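P800 reaction center core protein (Heliobacterium modesticaldum, PDB 5V8K) forms the membrane-embedded core of a homodimeric photosynthetic reaction center, holding bacteriochlorophyll g pigments, a calcium ion and an iron-sulfur cluster. Local coordinates at residues 128-132 and 169-173; 375-381 and 458-464. One frame throughout, in Å; residues are numbered along the deposited sequence.

Contact 1: 128-132 and 169-173. With GBF (Bacteriochlorophyll g), chain Q.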
loop_
_atom_site.group_PDB
_atom_site.type_symbol
_atom_site.label_atom_id
_atom_site.label_comp_id
_atom_site.label_asym_id
_atom_site.label_seq_id
_atom_site.Cartn_x
_atom_site.Cartn_y
_atom_site.Cartn_z
ATOM N N ALA A 128 41.113 -2.558 22.300
ATOM C CA ALA A 128 41.031 -4.014 22.355
ATOM C C ALA A 128 41.832 -4.565 23.529
ATOM O O ALA A 128 41.371 -5.476 24.227
ATOM C CB ALA A 128 41.514 -4.629 21.051
ATOM N N THR A 129 43.037 -4.021 23.757
ATOM C CA THR A 129 43.904 -4.509 24.833
ATOM C C THR A 129 43.303 -4.208 26.197
ATOM O O THR A 129 43.220 -5.090 27.057
ATOM C CB THR A 129 45.297 -3.877 24.705
ATOM O OG1 THR A 129 45.844 -4.198 23.419
ATOM C CG2 THR A 129 46.243 -4.379 25.799
ATOM N N LEU A 130 42.858 -2.971 26.405
ATOM C CA LEU A 130 42.303 -2.601 27.701
ATOM C C LEU A 130 41.048 -3.404 28.016
ATOM O O LEU A 130 40.801 -3.758 29.177
ATOM C CB LEU A 130 42.009 -1.099 27.742
ATOM C CG LEU A 130 43.180 -0.116 27.694
ATOM C CD1 LEU A 130 42.649 1.289 27.898
ATOM C CD2 LEU A 130 44.238 -0.479 28.763
ATOM N N TRP A 131 40.241 -3.718 27.004
ATOM C CA TRP A 131 39.031 -4.479 27.306
ATOM C C TRP A 131 39.364 -5.924 27.654
ATOM O O TRP A 131 38.757 -6.498 28.564
ATOM C CB TRP A 131 38.038 -4.436 26.159
ATOM C CG TRP A 131 36.784 -5.197 26.544
ATOM C CD1 TRP A 131 36.319 -6.362 26.012
ATOM C CD2 TRP A 131 35.880 -4.852 27.607
ATOM N NE1 TRP A 131 35.165 -6.747 26.668
ATOM C CE2 TRP A 131 34.883 -5.832 27.646
ATOM C CE3 TRP A 131 35.824 -3.799 28.526
ATOM C CZ2 TRP A 131 33.833 -5.792 28.575
ATOM C CZ3 TRP A 131 34.777 -3.754 29.428
ATOM C CH2 TRP A 131 33.812 -4.742 29.457
ATOM N N GLY A 132 40.297 -6.537 26.914
ATOM C CA GLY A 132 40.827 -7.825 27.329
ATOM C C GLY A 132 41.334 -7.820 28.767
ATOM O O GLY A 132 41.126 -8.783 29.510
ATOM N N HIS A 169 40.991 -10.631 22.582
ATOM C CA HIS A 169 41.016 -9.172 22.528
ATOM C C HIS A 169 42.438 -8.642 22.582
ATOM O O HIS A 169 42.825 -7.789 21.772
ATOM C CB HIS A 169 40.185 -8.594 23.658
ATOM C CG HIS A 169 38.723 -8.802 23.466
ATOM N ND1 HIS A 169 38.118 -10.024 23.670
ATOM C CD2 HIS A 169 37.756 -7.972 23.023
ATOM C CE1 HIS A 169 36.831 -9.920 23.406
ATOM N NE2 HIS A 169 36.589 -8.689 23.005
ATOM N N VAL A 170 43.233 -9.151 23.518
ATOM C CA VAL A 170 44.626 -8.740 23.635
ATOM C C VAL A 170 45.368 -9.026 22.340
ATOM O O VAL A 170 46.218 -8.235 21.904
ATOM C CB VAL A 170 45.278 -9.450 24.836
ATOM C CG1 VAL A 170 46.735 -9.029 25.000
ATOM C CG2 VAL A 170 44.507 -9.157 26.106
ATOM N N ALA A 171 45.050 -10.150 21.687
ATOM C CA ALA A 171 45.735 -10.479 20.442
ATOM C C ALA A 171 45.374 -9.469 19.371
ATOM O O ALA A 171 46.244 -8.991 18.641
ATOM C CB ALA A 171 45.399 -11.903 20.003
ATOM N N PHE A 172 44.104 -9.085 19.300
ATOM C CA PHE A 172 43.716 -8.039 18.366
ATOM C C PHE A 172 44.433 -6.739 18.683
ATOM O O PHE A 172 44.788 -5.990 17.774
ATOM C CB PHE A 172 42.190 -7.837 18.374
ATOM C CG PHE A 172 41.474 -8.597 17.287
ATOM C CD1 PHE A 172 41.412 -8.096 15.986
ATOM C CD2 PHE A 172 40.865 -9.815 17.563
ATOM C CE1 PHE A 172 40.773 -8.790 14.991
ATOM C CE2 PHE A 172 40.216 -10.512 16.581
ATOM C CZ PHE A 172 40.168 -10.003 15.277
ATOM N N GLY A 173 44.681 -6.463 19.957
ATOM C CA GLY A 173 45.476 -5.299 20.301
ATOM C C GLY A 173 46.862 -5.373 19.700
ATOM O O GLY A 173 47.319 -4.440 19.042
HETATM MG MG GBF Q . 34.715 -7.812 21.679
HETATM C CHA GBF Q . 32.426 -7.048 24.198
HETATM C CHB GBF Q . 33.449 -10.842 21.483
HETATM C CHC GBF Q . 36.547 -8.050 18.767
HETATM C CHD GBF Q . 35.955 -4.472 22.080
HETATM N NA GBF Q . 33.225 -8.722 22.601
HETATM C C1A GBF Q . 32.381 -8.403 23.579
HETATM C C2A GBF Q . 31.182 -9.286 23.711
HETATM C C3A GBF Q . 31.915 -10.582 23.360
HETATM C C4A GBF Q . 32.931 -10.021 22.424
HETATM C CMA GBF Q . 32.596 -11.293 24.519
HETATM C CAA GBF Q . 30.124 -8.837 22.700
HETATM C CBA GBF Q . 29.129 -9.901 22.305
HETATM C CGA GBF Q . 29.614 -10.694 21.113
HETATM O O1A GBF Q . 29.453 -11.905 21.096
HETATM O O2A GBF Q . 30.542 -10.105 20.158
HETATM N NB GBF Q . 34.874 -9.255 20.259
HETATM C C1B GBF Q . 34.412 -10.499 20.400
HETATM C C2B GBF Q . 34.967 -11.295 19.394
HETATM C C3B GBF Q . 35.816 -10.479 18.650
HETATM C C4B GBF Q . 35.749 -9.218 19.242
HETATM C CMB GBF Q . 34.664 -12.757 19.196
HETATM C CAB GBF Q . 36.641 -10.813 17.466
HETATM C CBB GBF Q . 36.843 -11.983 16.905
HETATM N NC GBF Q . 35.978 -6.546 20.689
HETATM C C1C GBF Q . 36.609 -6.778 19.530
HETATM C C2C GBF Q . 37.520 -5.815 18.845
HETATM C C3C GBF Q . 37.213 -4.855 19.905
HETATM C C4C GBF Q . 36.375 -5.279 20.924
HETATM C CMC GBF Q . 38.960 -6.345 18.903
HETATM C CAC GBF Q . 37.786 -3.495 19.934
HETATM C CBC GBF Q . 38.690 -2.976 18.842
HETATM N ND GBF Q . 34.410 -6.148 22.775
HETATM C C1D GBF Q . 34.885 -4.933 22.954
HETATM C C2D GBF Q . 34.275 -3.930 24.060
HETATM C C3D GBF Q . 33.356 -4.931 24.423
HETATM C C4D GBF Q . 33.403 -6.160 23.730
HETATM C CMD GBF Q . 34.584 -2.528 24.511
HETATM C CAD GBF Q . 32.277 -5.085 25.433
HETATM O OBD GBF Q . 31.732 -4.340 26.322
HETATM C CBD GBF Q . 31.603 -6.393 25.228
HETATM C CGD GBF Q . 31.503 -7.199 26.499
HETATM O O1D GBF Q . 32.321 -8.027 26.863
HETATM O O2D GBF Q . 30.371 -7.018 27.333
HETATM C CED GBF Q . 30.337 -7.793 28.547
HETATM C C1 GBF Q . 30.831 -10.815 18.941
HETATM C C2 GBF Q . 31.849 -10.042 18.146
HETATM C C3 GBF Q . 31.738 -9.790 16.842
HETATM C C4 GBF Q . 30.573 -10.318 16.067
HETATM C C5 GBF Q . 32.798 -8.964 16.143
HETATM C C6 GBF Q . 32.189 -7.618 15.784
HETATM C C7 GBF Q . 33.215 -6.740 15.106
HETATM C C8 GBF Q . 33.444 -6.760 13.776
HETATM C C9 GBF Q . 32.675 -7.678 12.870
HETATM C C10 GBF Q . 34.473 -5.866 13.107
HETATM C C11 GBF Q . 35.131 -4.850 14.044
HETATM C C12 GBF Q . 36.016 -3.930 13.231
HETATM C C13 GBF Q . 37.164 -3.425 13.692
HETATM C C14 GBF Q . 37.670 -3.732 15.071
HETATM C C15 GBF Q . 37.976 -2.517 12.818
#
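Trp-131 turns the edge of its indole toward the face of His-169. The pair is T-shaped, with the five-membered ring of Trp-131 and the His-169 ring 5.2 Å apart at their centroids and their planes at 68°. Trp-131 CD1 makes the touch, 3.7 Å from His-169 CD2. His-169 NE2 binds the magnesium of a bacteriochlorophyll g at 2.5 Å. Its other nitrogen, ND1, is hydrogen-bonded to Met-165 O one turn back, which helps fix the rotation of the ring. CG of Trp-131 lies anti to the backbone N (chi1 -178°), which sends the indole out over the pigment. There NE1 gives a weak hydrogen bond to pigment O1D, 3.1 Å long. Ala-128 CB and Phe-172 CB both rest against pigment methyl CMC. Behind the rings the helices run nearly antiparallel, their segment axes 7.2 Å apart. Glycines allow this closeness: Thr-129 OG1 sits 3.3 Å from Gly-173 CA, and a side chain on Gly-132 would strike Val-170 CG2. Thr-129 OG1 itself is hydrogen-bonded to Ala-125 O. The histidine-magnesium ligation makes this a bacteriochlorophyll site between two helices, consistent with the antenna helices of type I reaction centers.

Contact 2: 375-381 and 458-464. With CA (calcium ion), chain B; GBF (Bacteriochlorophyll g), chain Y.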
loop_
_atom_site.group_PDB
_atom_site.type_symbol
_atom_site.label_atom_id
_atom_site.label_comp_id
_atom_site.label_asym_id
_atom_site.label_seq_id
_atom_site.Cartn_x
_atom_site.Cartn_y
_atom_site.Cartn_z
ATOM N N SER A 375 15.209 -27.554 4.898
ATOM C CA SER A 375 13.991 -28.042 4.271
ATOM C C SER A 375 13.601 -27.088 3.133
ATOM O O SER A 375 14.331 -26.146 2.806
ATOM C CB SER A 375 12.886 -28.130 5.313
ATOM O OG SER A 375 12.464 -26.806 5.631
ATOM N N ILE A 376 12.402 -27.298 2.581
ATOM C CA ILE A 376 11.878 -26.394 1.563
ATOM C C ILE A 376 11.810 -24.977 2.099
ATOM O O ILE A 376 11.909 -24.014 1.325
ATOM C CB ILE A 376 10.510 -26.900 1.039
ATOM C CG1 ILE A 376 9.946 -25.993 -0.059
ATOM C CG2 ILE A 376 9.493 -27.014 2.130
ATOM C CD1 ILE A 376 10.751 -26.099 -1.357
ATOM N N SER A 377 11.660 -24.820 3.423
ATOM C CA SER A 377 11.593 -23.480 4.027
ATOM C C SER A 377 12.897 -22.721 3.817
ATOM O O SER A 377 12.887 -21.578 3.368
ATOM C CB SER A 377 11.271 -23.555 5.534
ATOM O OG SER A 377 11.123 -22.254 6.109
ATOM N N GLU A 378 14.027 -23.343 4.142
ATOM C CA GLU A 378 15.333 -22.753 3.846
ATOM C C GLU A 378 15.585 -22.598 2.333
ATOM O O GLU A 378 16.115 -21.571 1.896
ATOM C CB GLU A 378 16.452 -23.599 4.456
ATOM C CG GLU A 378 16.688 -23.374 5.899
ATOM C CD GLU A 378 15.685 -24.069 6.820
ATOM O OE1 GLU A 378 15.058 -25.091 6.392
ATOM O OE2 GLU A 378 15.545 -23.581 7.978
ATOM N N PHE A 379 15.261 -23.605 1.521
ATOM C CA PHE A 379 15.499 -23.477 0.080
ATOM C C PHE A 379 14.784 -22.252 -0.489
ATOM O O PHE A 379 15.414 -21.398 -1.128
ATOM C CB PHE A 379 15.079 -24.757 -0.662
ATOM C CG PHE A 379 15.308 -24.685 -2.176
ATOM C CD1 PHE A 379 16.517 -25.081 -2.726
ATOM C CD2 PHE A 379 14.326 -24.205 -3.025
ATOM C CE1 PHE A 379 16.746 -25.020 -4.107
ATOM C CE2 PHE A 379 14.538 -24.140 -4.415
ATOM C CZ PHE A 379 15.756 -24.540 -4.951
ATOM N N VAL A 380 13.478 -22.118 -0.218
ATOM C CA VAL A 380 12.728 -20.972 -0.728
ATOM C C VAL A 380 13.250 -19.665 -0.119
ATOM O O VAL A 380 13.461 -18.671 -0.826
ATOM C CB VAL A 380 11.224 -21.158 -0.472
ATOM C CG1 VAL A 380 10.408 -19.864 -0.793
ATOM C CG2 VAL A 380 10.713 -22.322 -1.253
ATOM N N ALA A 381 13.457 -19.637 1.206
ATOM C CA ALA A 381 13.815 -18.377 1.849
ATOM C C ALA A 381 15.167 -17.874 1.360
ATOM O O ALA A 381 15.346 -16.680 1.092
ATOM C CB ALA A 381 13.837 -18.549 3.369
ATOM N N TYR A 458 11.892 -15.281 7.878
ATOM C CA TYR A 458 12.642 -16.505 8.142
ATOM C C TYR A 458 13.162 -16.535 9.579
ATOM O O TYR A 458 13.002 -17.534 10.298
ATOM C CB TYR A 458 13.789 -16.645 7.151
ATOM C CG TYR A 458 14.657 -17.823 7.452
ATOM C CD1 TYR A 458 14.288 -19.092 7.052
ATOM C CD2 TYR A 458 15.847 -17.680 8.124
ATOM C CE1 TYR A 458 15.063 -20.199 7.350
ATOM C CE2 TYR A 458 16.643 -18.778 8.408
ATOM C CZ TYR A 458 16.231 -20.043 8.041
ATOM O OH TYR A 458 17.008 -21.170 8.321
ATOM N N ILE A 459 13.812 -15.450 10.000
ATOM C CA ILE A 459 14.480 -15.420 11.296
ATOM C C ILE A 459 13.466 -15.579 12.428
ATOM O O ILE A 459 13.751 -16.201 13.446
ATOM C CB ILE A 459 15.303 -14.119 11.405
ATOM C CG1 ILE A 459 16.604 -14.272 10.613
ATOM C CG2 ILE A 459 15.581 -13.727 12.872
ATOM C CD1 ILE A 459 17.317 -12.946 10.373
ATOM N N ASP A 460 12.276 -15.040 12.262
ATOM C CA ASP A 460 11.254 -15.174 13.275
ATOM C C ASP A 460 10.495 -16.497 13.194
ATOM O O ASP A 460 9.451 -16.604 13.830
ATOM C CB ASP A 460 10.240 -14.039 13.196
ATOM C CG ASP A 460 9.825 -13.529 14.593
ATOM O OD1 ASP A 460 10.599 -13.670 15.551
ATOM O OD2 ASP A 460 8.703 -13.014 14.717
ATOM N N GLY A 461 10.963 -17.487 12.438
ATOM C CA GLY A 461 10.346 -18.805 12.487
ATOM C C GLY A 461 9.112 -19.019 11.621
ATOM O O GLY A 461 8.393 -19.996 11.845
ATOM N N CYS A 462 8.820 -18.136 10.666
ATOM C CA CYS A 462 7.826 -18.444 9.637
ATOM C C CYS A 462 8.199 -19.690 8.837
ATOM O O CYS A 462 9.373 -19.944 8.544
ATOM C CB CYS A 462 7.655 -17.305 8.642
ATOM S SG CYS A 462 6.816 -15.928 9.286
ATOM N N TRP A 463 7.175 -20.451 8.461
ATOM C CA TRP A 463 7.319 -21.453 7.413
ATOM C C TRP A 463 7.485 -20.741 6.071
ATOM O O TRP A 463 6.616 -19.966 5.651
ATOM C CB TRP A 463 6.103 -22.378 7.401
ATOM C CG TRP A 463 6.131 -23.453 6.340
ATOM C CD1 TRP A 463 5.353 -23.528 5.213
ATOM C CD2 TRP A 463 6.976 -24.595 6.314
ATOM N NE1 TRP A 463 5.645 -24.667 4.514
ATOM C CE2 TRP A 463 6.641 -25.341 5.166
ATOM C CE3 TRP A 463 7.973 -25.076 7.165
ATOM C CZ2 TRP A 463 7.274 -26.508 4.839
ATOM C CZ3 TRP A 463 8.586 -26.234 6.852
ATOM C CH2 TRP A 463 8.242 -26.951 5.692
ATOM N N MET A 464 8.623 -20.935 5.421
ATOM C CA MET A 464 8.891 -20.212 4.194
ATOM C C MET A 464 8.685 -21.090 2.953
ATOM O O MET A 464 9.020 -20.678 1.838
ATOM C CB MET A 464 10.294 -19.608 4.276
ATOM C CG MET A 464 10.461 -18.570 5.438
ATOM S SD MET A 464 9.371 -17.122 5.294
ATOM C CE MET A 464 10.221 -16.222 4.021
HETATM CA CA CA B . 7.729 -12.078 16.731
HETATM MG MG GBF Y . 23.609 -19.760 6.025
HETATM C CHA GBF Y . 24.300 -21.276 9.088
HETATM C CHB GBF Y . 20.378 -19.801 6.849
HETATM C CHC GBF Y . 23.196 -17.665 3.325
HETATM C CHD GBF Y . 27.155 -19.113 5.843
HETATM N NA GBF Y . 22.572 -20.417 7.597
HETATM C C1A GBF Y . 22.877 -21.187 8.647
HETATM C C2A GBF Y . 21.795 -21.415 9.675
HETATM C C3A GBF Y . 20.611 -21.284 8.742
HETATM C C4A GBF Y . 21.225 -20.442 7.679
HETATM C CMA GBF Y . 20.210 -22.661 8.177
HETATM C CAA GBF Y . 21.679 -20.507 10.909
HETATM C CBA GBF Y . 21.920 -19.043 10.575
HETATM C CGA GBF Y . 20.708 -18.351 9.987
HETATM O O1A GBF Y . 19.563 -18.645 10.269
HETATM O O2A GBF Y . 20.923 -17.184 9.169
HETATM N NB GBF Y . 21.994 -18.839 5.229
HETATM C C1B GBF Y . 20.731 -19.017 5.641
HETATM C C2B GBF Y . 19.903 -18.298 4.783
HETATM C C3B GBF Y . 20.691 -17.710 3.814
HETATM C C4B GBF Y . 22.005 -18.099 4.093
HETATM C CMB GBF Y . 18.404 -18.152 4.874
HETATM C CAB GBF Y . 20.066 -16.872 2.775
HETATM C CBB GBF Y . 20.597 -16.106 1.876
HETATM N NC GBF Y . 24.888 -18.663 4.883
HETATM C C1C GBF Y . 24.565 -17.923 3.818
HETATM C C2C GBF Y . 25.526 -17.214 2.938
HETATM C C3C GBF Y . 26.611 -17.709 3.805
HETATM C C4C GBF Y . 26.232 -18.523 4.866
HETATM C CMC GBF Y . 25.451 -17.858 1.543
HETATM C CAC GBF Y . 28.045 -17.396 3.588
HETATM C CBC GBF Y . 28.509 -16.524 2.461
HETATM N ND GBF Y . 25.324 -20.041 7.053
HETATM C C1D GBF Y . 26.627 -19.837 7.001
HETATM C C2D GBF Y . 27.643 -20.355 8.145
HETATM C C3D GBF Y . 26.555 -20.867 8.820
HETATM C C4D GBF Y . 25.266 -20.709 8.261
HETATM C CMD GBF Y . 29.111 -20.334 8.436
HETATM C CAD GBF Y . 26.419 -21.777 9.969
HETATM O OBD GBF Y . 27.142 -21.997 10.995
HETATM C CBD GBF Y . 24.958 -21.988 10.200
HETATM C CGD GBF Y . 24.660 -23.450 10.150
HETATM O O1D GBF Y . 24.413 -24.039 9.088
HETATM O O2D GBF Y . 24.727 -24.175 11.381
HETATM C CED GBF Y . 24.496 -25.576 11.299
HETATM C C1 GBF Y . 19.813 -16.497 8.595
HETATM C C2 GBF Y . 20.294 -15.156 8.141
HETATM C C3 GBF Y . 19.491 -14.330 7.469
HETATM C C4 GBF Y . 18.107 -14.760 7.119
HETATM C C5 GBF Y . 19.999 -12.973 7.048
HETATM C C6 GBF Y . 20.248 -12.978 5.525
HETATM C C7 GBF Y . 20.658 -11.599 5.031
HETATM C C8 GBF Y . 21.613 -11.416 4.089
HETATM C C9 GBF Y . 22.324 -12.579 3.437
HETATM C C10 GBF Y . 21.982 -10.045 3.576
HETATM C C11 GBF Y . 22.166 -8.989 4.606
HETATM C C12 GBF Y . 22.861 -7.767 4.041
HETATM C C13 GBF Y . 23.302 -6.780 4.844
HETATM C C14 GBF Y . 23.987 -5.599 4.234
HETATM C C15 GBF Y . 23.117 -6.833 6.349
HETATM O O HOH W 1 10.109 -12.148 17.546
HETATM O O HOH W 2 7.730 -14.347 17.355
#
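Ser-377 and Met-464 join the start of helix 376-401 to the loop after helix 449-459. Met-464 N donates to Ser-377 OG at 2.9 Å, with an N-H...O angle of 155°. The serine OG is anti to its own backbone N (chi1 -176°), which carries it across to the loop. Packing is dense here. Met-464 CB lies 3.8 Å from Ala-381 CB, and Ser-377 CB sits over one face of the Trp-463 ring, toward its rim. Ile-376 CG2 reaches Trp-463 CZ2 at 3.5 Å, the side chains crossing at about a right angle. Trp-463 NE1 is hydrogen-bonded to Tyr-358 OH. Val-380 and Met-464 touch a bacteriochlorophyll g'.

A second polar join lies beside Ala-381. Tyr-458 OH donates to the anti lone pair of Glu-378 OE2 at 2.8 Å, and the carboxylate stands almost square to the ring (89°). Asn-489 is hydrogen-bonded to the same hydroxyl and weakly to OE2. Bacteriochlorophyll g CMB lies over one face of the Tyr-458 ring, toward its rim. Glu-378 OE1 accepts from Ser-375 N at 2.9 Å. Ser-375, the N-cap, and Glu-378 form a capping box; Ser-375 OG also caps Ser-377 N. A phenylalanine in place of Tyr-458 would probably leave Glu-378 OE2 without its hydroxyl donor, left to the weak Asn-489 bond.

The contact thins toward the calcium. Gly-461 ends helix 449-459 in a Schellman motif. Asp-460, just past the helix end, touches nothing in 375-381. Its OD2 binds calcium at 2.4 Å and is hydrogen-bonded to Tyr-505 OH; OD1 accepts from one of the ion's two waters. Gln-509 and Leu-597 O complete the protein ligands. Glu-378, buried and probably ionised, thus ties the helix start to Tyr-458; the charge of Asp-460 is probably balanced by calcium and the Lys-261 salt bridge.

The two contacts come in series along the chain: contact 1 closes before contact 2 opens. Their centres are 38 Å apart and their nearest atoms about 23 Å apart, so they do not touch. They share no helix. Contact 1 pairs helix 113-137 with helix 162-186 in the N-terminal half. Contact 2 sets the start of helix 376-401 against the end of helix 449-459 and the loop after it, within the range related to the photosystem I core proteins. Both are buried and both border bacteriochlorophyll g, but contact 2 also adjoins a bacteriochlorophyll g' and the calcium site. Contact 1 thus ligates a pigment, while contact 2 lies against pigments.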